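Long-range contact in Myo-inositol dehydrogenase (Corynebacterium glutamicum, PDB 3EUW), which probably oxidises myo-inositol with NAD+ as an inositol 2-dehydrogenase of the Gfo/Idh/MocA family: residues I15-L29 and Y286-R298. Numbering follows the deposited sequence.
With NA (sodium ion), chain E.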
# COMPACT_ATOMS: atom_id res chain seq x y z
N ILE A 15 15.11 -17.48 23.58
CA ILE A 15 15.59 -17.99 22.31
C ILE A 15 15.61 -19.52 22.40
O ILE A 15 15.29 -20.22 21.43
CB ILE A 15 17.00 -17.42 21.97
CG1 ILE A 15 17.43 -17.89 20.58
CG2 ILE A 15 18.01 -17.84 22.99
CD1 ILE A 15 16.60 -17.30 19.46
N GLY A 16 15.96 -20.04 23.57
CA GLY A 16 15.99 -21.47 23.78
C GLY A 16 14.61 -22.07 23.54
O GLY A 16 14.47 -23.14 22.95
N HIS A 17 13.58 -21.36 23.98
CA HIS A 17 12.22 -21.84 23.79
C HIS A 17 11.86 -21.95 22.32
O HIS A 17 11.16 -22.88 21.91
CB HIS A 17 11.22 -20.93 24.50
CG HIS A 17 11.02 -21.26 25.95
ND1 HIS A 17 11.98 -21.03 26.91
CD2 HIS A 17 9.97 -21.83 26.59
CE1 HIS A 17 11.53 -21.44 28.08
NE2 HIS A 17 10.32 -21.93 27.91
N VAL A 18 12.33 -20.99 21.52
CA VAL A 18 12.06 -20.99 20.09
C VAL A 18 12.74 -22.18 19.41
O VAL A 18 12.11 -22.92 18.66
CB VAL A 18 12.54 -19.68 19.43
CG1 VAL A 18 12.46 -19.78 17.92
CG2 VAL A 18 11.70 -18.52 19.92
N HIS A 19 14.02 -22.35 19.65
CA HIS A 19 14.73 -23.47 19.04
C HIS A 19 14.12 -24.82 19.46
O HIS A 19 13.89 -25.68 18.61
CB HIS A 19 16.21 -23.44 19.42
CG HIS A 19 16.97 -22.31 18.80
ND1 HIS A 19 17.00 -22.11 17.44
CD2 HIS A 19 17.74 -21.34 19.34
CE1 HIS A 19 17.77 -21.07 17.17
NE2 HIS A 19 18.23 -20.58 18.31
N ALA A 20 13.87 -24.98 20.75
CA ALA A 20 13.29 -26.22 21.26
C ALA A 20 12.00 -26.52 20.52
O ALA A 20 11.80 -27.62 20.01
CB ALA A 20 13.03 -26.12 22.78
N ALA A 21 11.11 -25.53 20.46
CA ALA A 21 9.84 -25.71 19.78
C ALA A 21 10.04 -26.00 18.29
O ALA A 21 9.27 -26.75 17.69
CB ALA A 21 8.96 -24.48 19.97
N ASN A 22 11.05 -25.39 17.68
CA ASN A 22 11.31 -25.62 16.26
C ASN A 22 11.89 -27.01 16.01
O ASN A 22 11.57 -27.65 15.01
CB ASN A 22 12.23 -24.55 15.67
CG ASN A 22 11.52 -23.21 15.52
OD1 ASN A 22 10.30 -23.16 15.43
ND2 ASN A 22 12.29 -22.12 15.47
N ILE A 23 12.76 -27.46 16.91
CA ILE A 23 13.36 -28.79 16.77
C ILE A 23 12.26 -29.84 16.85
O ILE A 23 12.23 -30.77 16.05
CB ILE A 23 14.41 -29.04 17.87
CG1 ILE A 23 15.59 -28.08 17.65
CG2 ILE A 23 14.89 -30.52 17.85
CD1 ILE A 23 16.50 -27.94 18.85
N ALA A 24 11.35 -29.69 17.80
CA ALA A 24 10.25 -30.64 17.95
C ALA A 24 9.49 -30.70 16.63
O ALA A 24 9.27 -31.78 16.08
CB ALA A 24 9.31 -30.19 19.06
N ALA A 25 9.12 -29.53 16.13
CA ALA A 25 8.37 -29.42 14.88
C ALA A 25 9.11 -29.97 13.66
O ALA A 25 8.48 -30.55 12.78
CB ALA A 25 8.00 -27.96 14.63
N ASN A 26 10.42 -29.79 13.61
CA ASN A 26 11.19 -30.28 12.46
C ASN A 26 11.21 -31.81 12.51
O ASN A 26 11.60 -32.39 13.51
CB ASN A 26 12.62 -29.73 12.51
CG ASN A 26 13.43 -30.08 11.27
OD1 ASN A 26 13.53 -31.24 10.89
ND2 ASN A 26 14.00 -29.06 10.63
N PRO A 27 10.81 -32.47 11.42
CA PRO A 27 10.77 -33.93 11.35
C PRO A 27 12.11 -34.65 11.26
O PRO A 27 12.19 -35.85 11.53
CB PRO A 27 9.90 -34.19 10.12
CG PRO A 27 10.34 -33.08 9.22
CD PRO A 27 10.37 -31.87 10.14
N ASP A 28 13.17 -33.95 10.86
CA ASP A 28 14.49 -34.55 10.74
C ASP A 28 15.29 -34.38 12.03
O ASP A 28 16.44 -34.84 12.13
CB ASP A 28 15.29 -33.92 9.60
CG ASP A 28 14.73 -34.24 8.22
OD1 ASP A 28 14.03 -35.27 8.06
OD2 ASP A 28 15.00 -33.45 7.28
N LEU A 29 14.70 -33.73 13.03
CA LEU A 29 15.40 -33.49 14.28
C LEU A 29 14.66 -33.95 15.52
O LEU A 29 13.44 -34.11 15.52
CB LEU A 29 15.71 -32.00 14.43
CG LEU A 29 16.45 -31.36 13.25
CD1 LEU A 29 16.71 -29.89 13.58
CD2 LEU A 29 17.77 -32.10 12.99
N TYR A 286 13.72 -18.46 11.82
CA TYR A 286 14.35 -19.39 12.75
C TYR A 286 14.14 -20.83 12.33
O TYR A 286 15.03 -21.66 12.51
CB TYR A 286 13.84 -19.18 14.18
CG TYR A 286 14.44 -17.97 14.84
CD1 TYR A 286 15.81 -17.90 15.08
CD2 TYR A 286 13.65 -16.89 15.24
CE1 TYR A 286 16.38 -16.80 15.71
CE2 TYR A 286 14.20 -15.79 15.88
CZ TYR A 286 15.57 -15.75 16.11
OH TYR A 286 16.13 -14.68 16.76
N LYS A 287 12.98 -21.12 11.77
CA LYS A 287 12.68 -22.46 11.31
C LYS A 287 13.54 -22.81 10.09
O LYS A 287 14.06 -23.92 9.98
CB LYS A 287 11.19 -22.59 10.97
CG LYS A 287 10.28 -22.60 12.20
CD LYS A 287 8.79 -22.62 11.83
CE LYS A 287 7.91 -22.83 13.06
NZ LYS A 287 8.15 -21.81 14.12
N ALA A 288 13.69 -21.84 9.19
CA ALA A 288 14.47 -22.06 7.99
C ALA A 288 15.94 -22.20 8.37
O ALA A 288 16.67 -22.99 7.77
CB ALA A 288 14.28 -20.92 7.01
N GLU A 289 16.36 -21.44 9.36
CA GLU A 289 17.74 -21.50 9.81
C GLU A 289 18.03 -22.89 10.38
O GLU A 289 19.08 -23.47 10.12
CB GLU A 289 18.00 -20.44 10.88
CG GLU A 289 19.46 -20.34 11.32
CD GLU A 289 19.67 -19.24 12.35
OE1 GLU A 289 19.17 -19.39 13.49
OE2 GLU A 289 20.33 -18.23 12.03
N LEU A 290 17.09 -23.43 11.16
CA LEU A 290 17.26 -24.74 11.76
C LEU A 290 17.37 -25.82 10.67
O LEU A 290 18.23 -26.70 10.74
CB LEU A 290 16.11 -25.06 12.70
CG LEU A 290 16.27 -26.29 13.60
CD1 LEU A 290 17.50 -26.13 14.49
CD2 LEU A 290 15.04 -26.46 14.44
N ALA A 291 16.49 -25.74 9.67
CA ALA A 291 16.48 -26.71 8.58
C ALA A 291 17.82 -26.72 7.86
O ALA A 291 18.33 -27.78 7.51
CB ALA A 291 15.36 -26.39 7.60
N THR A 292 18.38 -25.54 7.64
CA THR A 292 19.66 -25.42 6.97
C THR A 292 20.76 -26.03 7.82
O THR A 292 21.74 -26.56 7.29
CB THR A 292 19.96 -23.93 6.66
OG1 THR A 292 18.99 -23.46 5.73
CG2 THR A 292 21.34 -23.75 6.05
N PHE A 293 20.59 -25.96 9.13
CA PHE A 293 21.57 -26.52 10.06
C PHE A 293 21.54 -28.02 9.92
O PHE A 293 22.57 -28.67 9.84
CB PHE A 293 21.23 -26.12 11.50
CG PHE A 293 22.20 -26.63 12.52
CD1 PHE A 293 23.56 -26.48 12.35
CD2 PHE A 293 21.74 -27.22 13.70
CE1 PHE A 293 24.46 -26.89 13.32
CE2 PHE A 293 22.62 -27.64 14.68
CZ PHE A 293 23.99 -27.48 14.49
N ALA A 294 20.33 -28.57 9.89
CA ALA A 294 20.15 -30.01 9.74
C ALA A 294 20.78 -30.52 8.44
O ALA A 294 21.48 -31.53 8.45
CB ALA A 294 18.67 -30.35 9.77
N GLN A 295 20.55 -29.83 7.33
CA GLN A 295 21.11 -30.25 6.05
C GLN A 295 22.63 -30.18 6.07
O GLN A 295 23.30 -30.98 5.42
CB GLN A 295 20.54 -29.40 4.92
CG GLN A 295 20.92 -29.85 3.51
CD GLN A 295 20.49 -31.28 3.20
OE1 GLN A 295 19.33 -31.66 3.39
NE2 GLN A 295 21.43 -32.09 2.72
N GLY A 296 23.18 -29.21 6.79
CA GLY A 296 24.62 -29.07 6.88
C GLY A 296 25.21 -30.22 7.68
O GLY A 296 26.33 -30.67 7.41
N ILE A 297 24.46 -30.69 8.67
CA ILE A 297 24.91 -31.80 9.48
C ILE A 297 24.92 -33.06 8.62
O ILE A 297 25.84 -33.88 8.72
CB ILE A 297 23.99 -32.00 10.71
CG1 ILE A 297 24.16 -30.81 11.66
CG2 ILE A 297 24.31 -33.32 11.41
CD1 ILE A 297 23.07 -30.68 12.70
N ARG A 298 23.91 -33.21 7.77
CA ARG A 298 23.81 -34.37 6.89
C ARG A 298 24.83 -34.34 5.75
O ARG A 298 25.37 -35.38 5.38
CB ARG A 298 22.41 -34.49 6.30
CG ARG A 298 21.32 -34.89 7.29
CD ARG A 298 20.05 -35.26 6.54
NE ARG A 298 18.92 -35.55 7.42
CZ ARG A 298 18.88 -36.55 8.31
NH1 ARG A 298 19.92 -37.37 8.45
NH2 ARG A 298 17.79 -36.72 9.05
NA NA E . 11.36 -32.98 15.59
O HOH W 1 14.82 -22.51 15.25
O HOH W 2 10.27 -19.92 14.90
O HOH W 3 12.85 -26.30 11.00
O HOH W 4 18.12 -32.77 6.48
O HOH W 5 10.48 -34.24 17.38
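Leu290 reaches from helix 286-298 into the angle between helix 15-25 and the turn that follows it. Its CG is anti to the backbone N (chi1 -169°), which sets Leu290 CD2 against the helix backbone at Asn22 and Ile23, 3.6 Å from Ile23 CG1. Leu29 runs alongside it but points the other way, Leu29 CD1 lying 3.6 Å from Leu290 CG while Leu29 CD2 meets Ala294 CB. At the other end Tyr286 sits as a knob among Ile15, Val18, His19 and Asn22; Ile15 lies roughly perpendicular to the tyrosine side chain, Ile15 CD1 3.8 Å from Tyr286 CE1. At the exposed flank Lys287, bent at its last torsion, brings NZ to Asn22 OD1 at 2.9 Å, tilted 22° from the carbonyl plane, and also pairs with Asp283. Asn22 ND2 gives to two waters, one accepting also from Lys287 NZ, the other donating to Tyr286 O. Asn26 OD1 takes Asp28 N in an Asx turn (2.7 Å). The carbonyl oxygens of Ile23 and Ala24 in the last helical turn, and of Asn26 and Leu29 beyond it, bind a sodium ion with a water. Segments 15-25 and 286-298 cross at -61°, packing helix 283-299 onto the first beta-alpha-beta crossover of the Rossmann fold, whose GxGxxG-like turn, probably for the dinucleotide, runs into the helix at Gly16.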